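PDB 3FMB: dimeric protein of unknown function and ferredoxin-like fold from Bacteroides fragilis, which is of unknown function but forms a dimer and belongs to the stress-responsive A/B barrel (Dabb) family of ferredoxin-like fold. Local coordinates for residues 48-59 with 90-100. Numbering follows the deposited sequence. Where two conformers were deposited one is given.
With SO4 (sulfate ion), chain C.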
ATOM      1  N   ALA A  48       0.917 -10.260 -15.110  1.00 27.72           N
ATOM      2  CA  ALA A  48       2.375 -10.271 -15.302  1.00 29.55           C
ATOM      3  C   ALA A  48       3.109 -10.339 -13.962  1.00 27.53           C
ATOM      4  O   ALA A  48       4.066 -11.110 -13.822  1.00 25.96           O
ATOM      5  CB  ALA A  48       2.828  -9.035 -16.120  1.00 27.51           C
ATOM      6  N   ILE A  49       2.658  -9.543 -12.990  1.00 26.97           N
ATOM      7  CA  ILE A  49       3.251  -9.565 -11.645  1.00 26.90           C
ATOM      8  C   ILE A  49       3.056 -10.904 -10.956  1.00 28.89           C
ATOM      9  O   ILE A  49       3.986 -11.464 -10.351  1.00 27.46           O
ATOM     10  CB  ILE A  49       2.710  -8.431 -10.755  1.00 27.13           C
ATOM     11  CG1 ILE A  49       3.167  -7.057 -11.304  1.00 24.99           C
ATOM     12  CG2 ILE A  49       3.170  -8.638  -9.285  1.00 26.71           C
ATOM     13  CD1 ILE A  49       4.735  -6.756 -11.262  1.00 24.54           C
ATOM     14  N   GLU A  50       1.854 -11.451 -11.071  1.00 31.14           N
ATOM     15  CA  GLU A  50       1.520 -12.673 -10.381  1.00 33.20           C
ATOM     16  C   GLU A  50       2.231 -13.920 -10.978  1.00 31.99           C
ATOM     17  O   GLU A  50       2.373 -14.909 -10.287  1.00 33.21           O
ATOM     18  CB  GLU A  50      -0.011 -12.786 -10.237  1.00 34.09           C
ATOM     19  CG  GLU A  50      -0.506 -11.688  -9.245  1.00 32.66           C
ATOM     20  CD  GLU A  50      -1.997 -11.721  -8.898  1.00 41.29           C
ATOM     21  OE1 GLU A  50      -2.751 -12.391  -9.616  1.00 31.91           O
ATOM     22  OE2 GLU A  50      -2.410 -11.078  -7.885  1.00 33.60           O
ATOM     23  N   ALA A  51       2.754 -13.813 -12.202  1.00 31.29           N
ATOM     24  CA  ALA A  51       3.572 -14.850 -12.833  1.00 28.95           C
ATOM     25  C   ALA A  51       5.052 -14.817 -12.414  1.00 28.28           C
ATOM     26  O   ALA A  51       5.806 -15.737 -12.734  1.00 28.78           O
ATOM     27  CB  ALA A  51       3.477 -14.771 -14.350  1.00 28.74           C
ATOM     28  N   LEU A  52       5.469 -13.793 -11.685  1.00 26.60           N
ATOM     29  CA  LEU A  52       6.888 -13.607 -11.371  1.00 27.29           C
ATOM     30  C   LEU A  52       7.481 -14.575 -10.357  1.00 24.98           C
ATOM     31  O   LEU A  52       8.650 -14.911 -10.471  1.00 24.85           O
ATOM     32  CB  LEU A  52       7.139 -12.166 -10.901  1.00 25.32           C
ATOM     33  CG  LEU A  52       6.937 -11.021 -11.907  1.00 26.07           C
ATOM     34  CD1 LEU A  52       7.187  -9.678 -11.204  1.00 25.79           C
ATOM     35  CD2 LEU A  52       7.850 -11.223 -13.123  1.00 23.62           C
ATOM     36  N   PRO A  53       6.711 -15.013  -9.345  1.00 25.40           N
ATOM     37  CA  PRO A  53       7.377 -15.939  -8.387  1.00 28.21           C
ATOM     38  C   PRO A  53       8.073 -17.160  -8.997  1.00 28.30           C
ATOM     39  O   PRO A  53       9.103 -17.594  -8.477  1.00 29.85           O
ATOM     40  CB  PRO A  53       6.243 -16.316  -7.413  1.00 27.62           C
ATOM     41  CG  PRO A  53       5.277 -15.167  -7.499  1.00 27.82           C
ATOM     42  CD  PRO A  53       5.328 -14.695  -8.925  1.00 26.25           C
ATOM     43  N   ALA A  54       7.564 -17.690 -10.105  1.00 29.71           N
ATOM     44  CA  ALA A  54       8.209 -18.816 -10.790  1.00 29.39           C
ATOM     45  C   ALA A  54       9.555 -18.460 -11.447  1.00 30.57           C
ATOM     46  O   ALA A  54      10.396 -19.347 -11.678  1.00 29.66           O
ATOM     47  CB  ALA A  54       7.277 -19.395 -11.825  1.00 28.51           C
ATOM     48  N   LYS A  55       9.730 -17.181 -11.761  0.50 29.22           N
ATOM     49  CA  LYS A  55      10.942 -16.660 -12.382  0.50 29.70           C
ATOM     50  C   LYS A  55      11.900 -16.065 -11.341  0.50 29.78           C
ATOM     51  O   LYS A  55      13.107 -16.179 -11.481  0.50 28.48           O
ATOM     52  CB  LYS A  55      10.578 -15.578 -13.406  0.50 30.97           C
ATOM     53  CG  LYS A  55       9.733 -16.050 -14.600  0.50 31.96           C
ATOM     54  CD  LYS A  55      10.354 -17.270 -15.284  0.50 31.13           C
ATOM     55  CE  LYS A  55       9.819 -17.502 -16.694  0.50 33.97           C
ATOM     56  NZ  LYS A  55      10.758 -17.007 -17.744  0.50 38.10           N
ATOM     57  N   ILE A  56      11.356 -15.463 -10.284  1.00 28.91           N
ATOM     58  CA  ILE A  56      12.143 -14.686  -9.312  1.00 28.76           C
ATOM     59  C   ILE A  56      12.023 -15.291  -7.920  1.00 29.88           C
ATOM     60  O   ILE A  56      11.050 -15.048  -7.185  1.00 30.19           O
ATOM     61  CB  ILE A  56      11.718 -13.189  -9.263  1.00 28.77           C
ATOM     62  CG1 ILE A  56      11.588 -12.607 -10.678  1.00 26.52           C
ATOM     63  CG2 ILE A  56      12.733 -12.404  -8.400  1.00 28.37           C
ATOM     64  CD1 ILE A  56      11.217 -11.084 -10.769  1.00 23.72           C
ATOM     65  N   SER A  57      13.023 -16.082  -7.565  1.00 29.10           N
ATOM     66  CA  SER A  57      12.959 -16.912  -6.365  1.00 29.30           C
ATOM     67  C   SER A  57      12.958 -16.098  -5.074  1.00 28.59           C
ATOM     68  O   SER A  57      12.429 -16.554  -4.062  1.00 29.19           O
ATOM     69  CB  SER A  57      14.115 -17.912  -6.351  1.00 32.40           C
ATOM     70  OG  SER A  57      15.335 -17.244  -6.101  1.00 33.07           O
ATOM     71  N   VAL A  58      13.524 -14.893  -5.087  1.00 28.50           N
ATOM     72  CA  VAL A  58      13.542 -14.066  -3.865  1.00 28.99           C
ATOM     73  C   VAL A  58      12.160 -13.521  -3.442  1.00 28.94           C
ATOM     74  O   VAL A  58      12.034 -12.998  -2.332  1.00 28.78           O
ATOM     75  CB  VAL A  58      14.580 -12.876  -3.902  1.00 29.36           C
ATOM     76  CG1 VAL A  58      15.997 -13.383  -4.046  1.00 32.20           C
ATOM     77  CG2 VAL A  58      14.248 -11.842  -4.964  1.00 29.77           C
ATOM     78  N   ILE A  59      11.140 -13.593  -4.306  1.00 26.81           N
ATOM     79  CA  ILE A  59       9.785 -13.180  -3.905  1.00 26.12           C
ATOM     80  C   ILE A  59       9.225 -14.171  -2.899  1.00 26.01           C
ATOM     81  O   ILE A  59       9.097 -15.362  -3.207  1.00 24.68           O
ATOM     82  CB  ILE A  59       8.773 -13.086  -5.092  1.00 26.55           C
ATOM     83  CG1 ILE A  59       9.254 -12.082  -6.155  1.00 26.21           C
ATOM     84  CG2 ILE A  59       7.356 -12.691  -4.579  1.00 22.99           C
ATOM     85  CD1 ILE A  59       8.443 -12.179  -7.524  1.00 23.03           C
ATOM     86  N   PHE A  90      16.832  -6.637  -6.093  1.00 25.41           N
ATOM     87  CA  PHE A  90      17.009  -7.744  -7.053  1.00 24.62           C
ATOM     88  C   PHE A  90      15.748  -7.979  -7.881  1.00 25.95           C
ATOM     89  O   PHE A  90      15.780  -8.055  -9.114  1.00 23.86           O
ATOM     90  CB  PHE A  90      17.415  -8.998  -6.289  1.00 23.76           C
ATOM     91  CG  PHE A  90      17.711 -10.170  -7.139  1.00 23.27           C
ATOM     92  CD1 PHE A  90      19.028 -10.461  -7.509  1.00 24.17           C
ATOM     93  CD2 PHE A  90      16.692 -11.005  -7.576  1.00 25.68           C
ATOM     94  CE1 PHE A  90      19.303 -11.540  -8.276  1.00 23.31           C
ATOM     95  CE2 PHE A  90      16.984 -12.115  -8.372  1.00 22.83           C
ATOM     96  CZ  PHE A  90      18.252 -12.369  -8.715  1.00 20.74           C
ATOM     97  N   TYR A  91      14.627  -8.104  -7.186  1.00 24.98           N
ATOM     98  CA  TYR A  91      13.313  -8.157  -7.829  1.00 24.84           C
ATOM     99  C   TYR A  91      13.024  -6.946  -8.734  1.00 23.23           C
ATOM    100  O   TYR A  91      12.564  -7.094  -9.866  1.00 25.23           O
ATOM    101  CB  TYR A  91      12.245  -8.273  -6.736  1.00 27.45           C
ATOM    102  CG  TYR A  91      10.893  -7.722  -7.101  1.00 25.89           C
ATOM    103  CD1 TYR A  91       9.954  -8.500  -7.781  1.00 26.32           C
ATOM    104  CD2 TYR A  91      10.541  -6.425  -6.748  1.00 31.03           C
ATOM    105  CE1 TYR A  91       8.675  -7.985  -8.086  1.00 29.38           C
ATOM    106  CE2 TYR A  91       9.309  -5.906  -7.061  1.00 30.63           C
ATOM    107  CZ  TYR A  91       8.385  -6.681  -7.718  1.00 30.53           C
ATOM    108  OH  TYR A  91       7.205  -6.130  -8.013  1.00 34.06           O
ATOM    109  N   ALA A  92      13.289  -5.739  -8.241  1.00 23.77           N
ATOM    110  CA  ALA A  92      12.902  -4.521  -8.983  1.00 26.18           C
ATOM    111  C   ALA A  92      13.622  -4.415 -10.341  1.00 27.56           C
ATOM    112  O   ALA A  92      13.040  -4.027 -11.362  1.00 24.54           O
ATOM    113  CB  ALA A  92      13.138  -3.261  -8.127  1.00 25.04           C
ATOM    114  N   THR A  93      14.886  -4.802 -10.344  1.00 23.85           N
ATOM    115  CA  THR A  93      15.771  -4.740 -11.535  1.00 24.35           C
ATOM    116  C   THR A  93      15.706  -5.965 -12.437  1.00 24.58           C
ATOM    117  O   THR A  93      16.303  -5.980 -13.523  1.00 24.54           O
ATOM    118  CB  THR A  93      17.227  -4.505 -11.105  1.00 26.04           C
ATOM    119  OG1 THR A  93      17.626  -5.523 -10.163  1.00 22.72           O
ATOM    120  CG2 THR A  93      17.378  -3.132 -10.475  1.00 25.55           C
ATOM    121  N   HIS A  94      15.006  -7.009 -11.982  1.00 22.38           N
ATOM    122  CA  HIS A  94      14.958  -8.269 -12.714  1.00 23.34           C
ATOM    123  C   HIS A  94      14.232  -8.050 -14.056  1.00 23.84           C
ATOM    124  O   HIS A  94      13.204  -7.408 -14.080  1.00 23.48           O
ATOM    125  CB  HIS A  94      14.255  -9.349 -11.890  1.00 22.99           C
ATOM    126  CG  HIS A  94      14.368 -10.729 -12.459  1.00 22.88           C
ATOM    127  ND1 HIS A  94      13.663 -11.135 -13.574  1.00 24.88           N
ATOM    128  CD2 HIS A  94      15.040 -11.820 -12.022  1.00 23.44           C
ATOM    129  CE1 HIS A  94      13.921 -12.410 -13.806  1.00 26.11           C
ATOM    130  NE2 HIS A  94      14.772 -12.840 -12.895  1.00 27.55           N
ATOM    131  N   PRO A  95      14.773  -8.581 -15.163  1.00 23.08           N
ATOM    132  CA  PRO A  95      14.190  -8.332 -16.476  1.00 22.95           C
ATOM    133  C   PRO A  95      12.703  -8.655 -16.590  1.00 24.88           C
ATOM    134  O   PRO A  95      11.958  -7.939 -17.275  1.00 23.04           O
ATOM    135  CB  PRO A  95      15.015  -9.240 -17.394  1.00 24.46           C
ATOM    136  CG  PRO A  95      16.321  -9.330 -16.728  1.00 20.00           C
ATOM    137  CD  PRO A  95      15.993  -9.418 -15.287  1.00 21.99           C
ATOM    138  N   GLU A  96      12.278  -9.721 -15.919  1.00 26.02           N
ATOM    139  CA  GLU A  96      10.882 -10.148 -15.936  1.00 27.87           C
ATOM    140  C   GLU A  96      10.004  -9.133 -15.200  1.00 28.55           C
ATOM    141  O   GLU A  96       8.877  -8.860 -15.606  1.00 24.39           O
ATOM    142  CB  GLU A  96      10.763 -11.537 -15.292  1.00 31.08           C
ATOM    143  CG  GLU A  96      11.571 -12.606 -16.006  1.00 40.51           C
ATOM    144  CD  GLU A  96      11.174 -12.700 -17.411  1.00 40.72           C
ATOM    145  OE1 GLU A  96       9.961 -12.677 -17.658  1.00 38.43           O
ATOM    146  OE2 GLU A  96      12.053 -12.744 -18.268  1.00 35.20           O
ATOM    147  N   HIS A  97      10.522  -8.592 -14.104  1.00 26.39           N
ATOM    148  CA  HIS A  97       9.815  -7.543 -13.409  1.00 26.42           C
ATOM    149  C   HIS A  97       9.762  -6.231 -14.217  1.00 26.52           C
ATOM    150  O   HIS A  97       8.707  -5.567 -14.313  1.00 25.33           O
ATOM    151  CB  HIS A  97      10.396  -7.244 -12.020  1.00 23.92           C
ATOM    152  CG  HIS A  97       9.722  -6.070 -11.399  1.00 26.52           C
ATOM    153  ND1 HIS A  97      10.307  -4.825 -11.345  1.00 28.09           N
ATOM    154  CD2 HIS A  97       8.436  -5.905 -11.000  1.00 28.97           C
ATOM    155  CE1 HIS A  97       9.438  -3.963 -10.848  1.00 30.63           C
ATOM    156  NE2 HIS A  97       8.286  -4.585 -10.667  1.00 24.07           N
ATOM    157  N   VAL A  98      10.888  -5.857 -14.805  1.00 27.18           N
ATOM    158  CA  VAL A  98      10.931  -4.652 -15.637  1.00 26.33           C
ATOM    159  C   VAL A  98       9.896  -4.729 -16.753  1.00 25.58           C
ATOM    160  O   VAL A  98       9.173  -3.738 -17.006  1.00 26.80           O
ATOM    161  CB  VAL A  98      12.346  -4.404 -16.203  1.00 22.78           C
ATOM    162  CG1 VAL A  98      12.345  -3.297 -17.271  1.00 26.56           C
ATOM    163  CG2 VAL A  98      13.353  -4.046 -15.063  1.00 22.91           C
ATOM    164  N   ALA A  99       9.800  -5.885 -17.424  1.00 27.18           N
ATOM    165  CA  ALA A  99       8.768  -6.069 -18.471  1.00 27.63           C
ATOM    166  C   ALA A  99       7.356  -5.865 -17.914  1.00 28.73           C
ATOM    167  O   ALA A  99       6.518  -5.216 -18.565  1.00 26.85           O
ATOM    168  CB  ALA A  99       8.881  -7.438 -19.130  1.00 27.89           C
ATOM    169  N   ALA A 100       7.077  -6.424 -16.732  1.00 28.60           N
ATOM    170  CA  ALA A 100       5.764  -6.263 -16.078  1.00 28.52           C
ATOM    171  C   ALA A 100       5.478  -4.776 -15.829  1.00 29.14           C
ATOM    172  O   ALA A 100       4.384  -4.262 -16.131  1.00 28.64           O
ATOM    173  CB  ALA A 100       5.716  -7.043 -14.760  1.00 25.29           C
TER
HETATM  174  S   SO4 C 100       8.309  -1.518  -7.859  1.00 31.69           S
HETATM  175  O1  SO4 C 100       7.579  -2.787  -7.396  1.00 27.09           O
HETATM  176  O2  SO4 C 100       9.168  -1.727  -9.022  1.00 31.91           O
HETATM  177  O3  SO4 C 100       9.152  -0.882  -6.816  1.00 29.92           O
HETATM  178  O4  SO4 C 100       7.348  -0.494  -8.339  1.00 32.59           O
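Ile-56 lays its longer branch over one face of the His-94 imidazole: CG1 stands 3.7 Å from the ring centroid, almost on the ring normal, a CH-pi contact. With its CG anti to the backbone N (chi1 -170°), His-94 holds the ring broadside to the isoleucine, while ND1 accepts Glu-96 N in the ring plane. That capping bond marks the start of helix 95-102 and probably helps to fix the rotation of the imidazole whose face Ile-56 meets.

The remaining contacts are mostly apolar. At the helical end, Ala-48 CB meets Ala-100 CB at 3.8 Å; the small side chains let the backbones come close, 5.3 Å between Ala-48 CA and Ala-100 CA. Ile-49 CD1 touches the same Ala-100 methyl. Leu-52 splits its two methyls: CD1 reaches Tyr-91 CE1 at 3.8 Å and the edge of the His-97 ring, whereas CD2 rests on Glu-96 CB. Ile-56 and Ile-59 both bring CD1 to Tyr-91 CD1, and Val-58 CG2 packs 3.7 Å from Phe-90 CD2.

Polar groups act around this apolar seam, with no hydrogen bond crossing it. His-97 ND1 donates to Ala-92 O (2.8 Å), tying helix 95-102 back to helix 85-93, and its ring and that of Tyr-91 partly overlap. Tyr-91 OH makes a weak hydrogen bond to a sulfate, probably from the crystallisation liquor, that Arg-111 and His-23 also bind.

Beneath the seam, Ile-49 and Tyr-91 also touch Ile-62 and Leu-78 of the antiparallel sheet. Helix 35-50 with its trailing turns thus packs beside helices 85-93 and 95-102 on one face of that sheet, the two-layer alpha+beta sandwich of the ferredoxin-like fold.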